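Local coordinates for mucus binding proteinn (Lactobacillus reuteri, PDB 4MT5), which probably helps the bacterium adhere to gastrointestinal mucus, this chain being one mucin-binding repeat of a much longer protein anchored to the cell wall, at residues Q86-E98 / V167-V181. Residues are numbered along the deposited sequence; the frame is centred on the assembly and turned at random.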
# COMPACT_ATOMS: atom_id res chain seq x y z
N GLN A 86 -6.62 -5.51 3.26
CA GLN A 86 -8.01 -5.73 3.66
C GLN A 86 -8.06 -6.04 5.14
O GLN A 86 -7.28 -6.85 5.62
CB GLN A 86 -8.61 -6.90 2.89
CG GLN A 86 -8.46 -6.78 1.39
CD GLN A 86 -9.14 -7.91 0.65
OE1 GLN A 86 -10.06 -8.54 1.17
NE2 GLN A 86 -8.68 -8.17 -0.58
N LYS A 87 -8.97 -5.39 5.86
CA LYS A 87 -9.23 -5.69 7.27
C LYS A 87 -10.73 -5.88 7.52
O LYS A 87 -11.53 -4.99 7.24
CB LYS A 87 -8.70 -4.57 8.18
CG LYS A 87 -7.18 -4.38 8.14
CD LYS A 87 -6.55 -4.49 9.54
CE LYS A 87 -5.05 -4.26 9.49
NZ LYS A 87 -4.44 -4.83 8.25
N THR A 88 -11.13 -7.04 8.04
CA THR A 88 -12.55 -7.32 8.23
C THR A 88 -12.99 -7.33 9.70
O THR A 88 -12.46 -8.07 10.52
CB THR A 88 -12.95 -8.63 7.55
OG1 THR A 88 -12.86 -8.45 6.13
CG2 THR A 88 -14.38 -8.99 7.91
N VAL A 89 -13.98 -6.50 10.02
CA VAL A 89 -14.53 -6.48 11.36
C VAL A 89 -15.97 -6.96 11.32
O VAL A 89 -16.82 -6.40 10.63
CB VAL A 89 -14.44 -5.09 11.99
CG1 VAL A 89 -14.98 -5.12 13.39
CG2 VAL A 89 -13.01 -4.62 11.99
N THR A 90 -16.24 -8.04 12.06
CA THR A 90 -17.56 -8.63 12.05
C THR A 90 -18.25 -8.46 13.40
O THR A 90 -17.60 -8.24 14.43
CB THR A 90 -17.54 -10.13 11.62
OG1 THR A 90 -16.70 -10.88 12.51
CG2 THR A 90 -17.01 -10.28 10.20
N GLU A 91 -19.57 -8.55 13.39
CA GLU A 91 -20.35 -8.51 14.61
C GLU A 91 -21.28 -9.71 14.66
O GLU A 91 -21.95 -10.04 13.68
CB GLU A 91 -21.18 -7.23 14.67
CG GLU A 91 -22.15 -7.17 15.84
CD GLU A 91 -23.13 -6.03 15.70
OE1 GLU A 91 -23.96 -6.09 14.77
OE2 GLU A 91 -23.08 -5.07 16.51
N THR A 92 -21.31 -10.37 15.82
CA THR A 92 -22.15 -11.54 16.02
C THR A 92 -23.05 -11.39 17.24
O THR A 92 -22.59 -11.07 18.34
CB THR A 92 -21.30 -12.82 16.16
OG1 THR A 92 -20.44 -12.96 15.02
CG2 THR A 92 -22.19 -14.04 16.27
N ILE A 93 -24.35 -11.60 17.02
CA ILE A 93 -25.31 -11.64 18.11
C ILE A 93 -25.76 -13.07 18.35
O ILE A 93 -26.26 -13.72 17.44
CB ILE A 93 -26.54 -10.79 17.82
CG1 ILE A 93 -26.14 -9.38 17.43
CG2 ILE A 93 -27.42 -10.73 19.05
CD1 ILE A 93 -25.31 -8.70 18.51
N HIS A 94 -25.57 -13.55 19.58
CA HIS A 94 -26.12 -14.85 19.99
C HIS A 94 -27.44 -14.67 20.76
O HIS A 94 -27.55 -13.83 21.65
CB HIS A 94 -25.11 -15.63 20.85
CG HIS A 94 -23.84 -15.97 20.14
ND1 HIS A 94 -23.81 -16.72 18.98
CD2 HIS A 94 -22.55 -15.68 20.44
CE1 HIS A 94 -22.55 -16.87 18.59
NE2 HIS A 94 -21.77 -16.24 19.45
N TYR A 95 -28.43 -15.48 20.41
CA TYR A 95 -29.71 -15.46 21.11
C TYR A 95 -29.95 -16.79 21.85
O TYR A 95 -30.23 -17.81 21.23
CB TYR A 95 -30.85 -15.17 20.13
CG TYR A 95 -30.72 -13.88 19.34
CD1 TYR A 95 -31.02 -12.65 19.91
CD2 TYR A 95 -30.33 -13.89 18.00
CE1 TYR A 95 -30.91 -11.46 19.19
CE2 TYR A 95 -30.22 -12.71 17.26
CZ TYR A 95 -30.51 -11.50 17.86
OH TYR A 95 -30.41 -10.34 17.13
N VAL A 96 -29.86 -16.77 23.18
CA VAL A 96 -29.95 -18.01 23.96
C VAL A 96 -31.05 -18.02 25.04
O VAL A 96 -31.97 -17.20 24.99
CB VAL A 96 -28.61 -18.35 24.64
CG1 VAL A 96 -27.55 -18.59 23.59
CG2 VAL A 96 -28.19 -17.22 25.57
N ASP A 97 -30.93 -18.95 25.99
CA ASP A 97 -31.81 -18.99 27.17
C ASP A 97 -31.03 -19.20 28.49
O ASP A 97 -29.86 -18.85 28.59
CB ASP A 97 -32.92 -20.05 27.01
CG ASP A 97 -32.38 -21.47 26.86
OD1 ASP A 97 -31.33 -21.81 27.47
OD2 ASP A 97 -33.02 -22.27 26.13
N GLU A 98 -31.69 -19.78 29.49
CA GLU A 98 -31.06 -19.99 30.79
C GLU A 98 -29.99 -21.07 30.72
O GLU A 98 -28.97 -21.00 31.42
CB GLU A 98 -32.11 -20.40 31.82
CG GLU A 98 -33.37 -19.56 31.80
CD GLU A 98 -33.15 -18.16 32.34
OE1 GLU A 98 -32.04 -17.87 32.85
OE2 GLU A 98 -34.10 -17.34 32.26
N VAL A 167 -16.85 1.21 14.28
CA VAL A 167 -15.60 0.46 14.19
C VAL A 167 -14.63 1.06 13.16
O VAL A 167 -15.06 1.61 12.14
CB VAL A 167 -15.88 -1.03 13.87
CG1 VAL A 167 -16.59 -1.69 15.04
CG2 VAL A 167 -16.72 -1.15 12.62
N THR A 168 -13.34 0.95 13.44
CA THR A 168 -12.29 1.36 12.50
C THR A 168 -11.64 0.09 11.96
O THR A 168 -11.96 -1.00 12.42
CB THR A 168 -11.23 2.22 13.21
OG1 THR A 168 -10.48 1.40 14.12
CG2 THR A 168 -11.86 3.39 13.94
N PRO A 169 -10.72 0.23 10.98
CA PRO A 169 -10.03 -0.98 10.51
C PRO A 169 -9.29 -1.75 11.62
O PRO A 169 -9.06 -2.96 11.53
CB PRO A 169 -9.02 -0.42 9.51
CG PRO A 169 -9.65 0.82 9.01
CD PRO A 169 -10.43 1.40 10.13
N ASP A 170 -8.93 -1.02 12.67
CA ASP A 170 -8.11 -1.58 13.73
C ASP A 170 -8.94 -2.41 14.71
O ASP A 170 -8.43 -3.37 15.31
CB ASP A 170 -7.35 -0.45 14.43
CG ASP A 170 -6.58 0.45 13.45
OD1 ASP A 170 -5.86 -0.10 12.56
OD2 ASP A 170 -6.70 1.69 13.55
N SER A 171 -10.21 -2.04 14.85
CA SER A 171 -11.13 -2.60 15.85
C SER A 171 -11.16 -4.13 15.94
O SER A 171 -10.87 -4.84 14.96
CB SER A 171 -12.55 -2.06 15.61
OG SER A 171 -12.62 -0.65 15.73
N LYS A 172 -11.52 -4.63 17.13
CA LYS A 172 -11.74 -6.06 17.39
C LYS A 172 -13.19 -6.46 17.15
O LYS A 172 -14.12 -5.69 17.43
CB LYS A 172 -11.39 -6.41 18.84
CG LYS A 172 -9.97 -6.10 19.26
CD LYS A 172 -9.78 -6.47 20.72
CE LYS A 172 -8.56 -5.79 21.31
NZ LYS A 172 -8.52 -5.96 22.80
N ASP A 173 -13.39 -7.69 16.66
CA ASP A 173 -14.73 -8.18 16.31
C ASP A 173 -15.71 -8.04 17.46
O ASP A 173 -15.33 -7.96 18.62
CB ASP A 173 -14.68 -9.65 15.86
CG ASP A 173 -14.23 -9.81 14.41
OD1 ASP A 173 -14.39 -8.86 13.61
OD2 ASP A 173 -13.72 -10.91 14.08
N ILE A 174 -17.00 -8.01 17.12
CA ILE A 174 -18.00 -7.79 18.16
C ILE A 174 -18.82 -9.04 18.47
O ILE A 174 -19.50 -9.60 17.61
CB ILE A 174 -18.89 -6.60 17.81
CG1 ILE A 174 -18.06 -5.32 17.85
CG2 ILE A 174 -20.07 -6.54 18.78
CD1 ILE A 174 -18.87 -4.05 17.70
N VAL A 175 -18.72 -9.50 19.72
CA VAL A 175 -19.50 -10.64 20.17
C VAL A 175 -20.38 -10.25 21.35
O VAL A 175 -19.90 -9.89 22.43
CB VAL A 175 -18.61 -11.84 20.56
CG1 VAL A 175 -19.41 -13.13 20.47
CG2 VAL A 175 -17.39 -11.91 19.65
N LYS A 176 -21.68 -10.32 21.12
CA LYS A 176 -22.68 -9.88 22.07
C LYS A 176 -23.76 -10.94 22.16
O LYS A 176 -24.27 -11.40 21.13
CB LYS A 176 -23.28 -8.55 21.61
CG LYS A 176 -23.15 -7.40 22.58
CD LYS A 176 -21.72 -7.11 22.96
CE LYS A 176 -21.65 -5.75 23.65
NZ LYS A 176 -20.35 -5.45 24.32
N THR A 177 -24.12 -11.32 23.38
CA THR A 177 -25.09 -12.38 23.63
C THR A 177 -26.40 -11.87 24.24
O THR A 177 -26.38 -11.10 25.20
CB THR A 177 -24.48 -13.45 24.54
OG1 THR A 177 -23.27 -13.95 23.93
CG2 THR A 177 -25.44 -14.60 24.75
N VAL A 178 -27.53 -12.28 23.67
CA VAL A 178 -28.85 -11.95 24.22
C VAL A 178 -29.50 -13.17 24.89
O VAL A 178 -29.63 -14.23 24.27
CB VAL A 178 -29.81 -11.44 23.13
CG1 VAL A 178 -31.01 -10.74 23.76
CG2 VAL A 178 -29.11 -10.50 22.21
N VAL A 179 -29.90 -13.01 26.15
CA VAL A 179 -30.51 -14.12 26.90
C VAL A 179 -32.01 -13.91 27.10
O VAL A 179 -32.45 -12.88 27.61
CB VAL A 179 -29.86 -14.33 28.29
CG1 VAL A 179 -30.45 -15.55 28.95
CG2 VAL A 179 -28.36 -14.49 28.16
N TYR A 180 -32.78 -14.90 26.67
CA TYR A 180 -34.23 -14.87 26.79
C TYR A 180 -34.70 -15.56 28.07
O TYR A 180 -34.37 -16.73 28.31
CB TYR A 180 -34.87 -15.54 25.57
CG TYR A 180 -34.95 -14.65 24.35
CD1 TYR A 180 -36.17 -14.10 23.95
CD2 TYR A 180 -33.82 -14.36 23.59
CE1 TYR A 180 -36.26 -13.28 22.83
CE2 TYR A 180 -33.89 -13.54 22.46
CZ TYR A 180 -35.12 -13.01 22.09
OH TYR A 180 -35.20 -12.21 20.98
N VAL A 181 -35.47 -14.85 28.89
CA VAL A 181 -36.02 -15.41 30.12
C VAL A 181 -37.44 -15.92 29.90
O VAL A 181 -38.27 -15.23 29.32
CB VAL A 181 -36.01 -14.37 31.27
CG1 VAL A 181 -36.81 -14.88 32.45
CG2 VAL A 181 -34.57 -14.04 31.69
O HOH W 1 -18.13 -11.32 16.43
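Thr90 N opens the parallel pairing of 86-96 with 174-181 by donating to a side chain, Asp173 OD1, which it meets from above the carboxylate plane. From there the N-H and C=O of Thr90, Thr92, His94 and Val96 both point to the partner strand: Thr90 O accepts from Ile174 N (2.8 Å), Thr92 N gives to Ile174 O (2.7 Å), and Thr92 O takes Lys176 N almost head-on (3.0 Å). His94 and Val96 continue the alternation, up to Tyr180 N, which reaches Val96 O (3.0 Å) from above the carbonyl plane. Ile174 O also accepts from a water 3.2 Å from Thr92 OG1. Outward, Val179 N donates to Asn158 OD1. On the face of Glu91, Ile93 and Tyr95, Val178 CG2 packs against Ile93 CG2 (3.6 Å) and the Tyr95 ring. With Ile93 chi1 at -53°, CG1 sits beside the backbone N and CG2 lies over one face of that ring, toward its rim; Tyr95 CD1 meets the edge of Tyr180, whose OH bonds to Pro150 O. On the other face, Thr177 OG1 lies at the His94 ring edge, while His94 ND1 bonds weakly to Asp106 OD1. Lys87, Val89, Glu91 and Ile93 turn their backbone bonds to strand 104-120, and Tyr95 to Val103, so this strand of the ubiquitin-like beta-grasp domain lies between 174-182 and 104-120; strands 142-148 and 161-167 pack on the Tyr95 face, and 155-157 pairs antiparallel with 174-182.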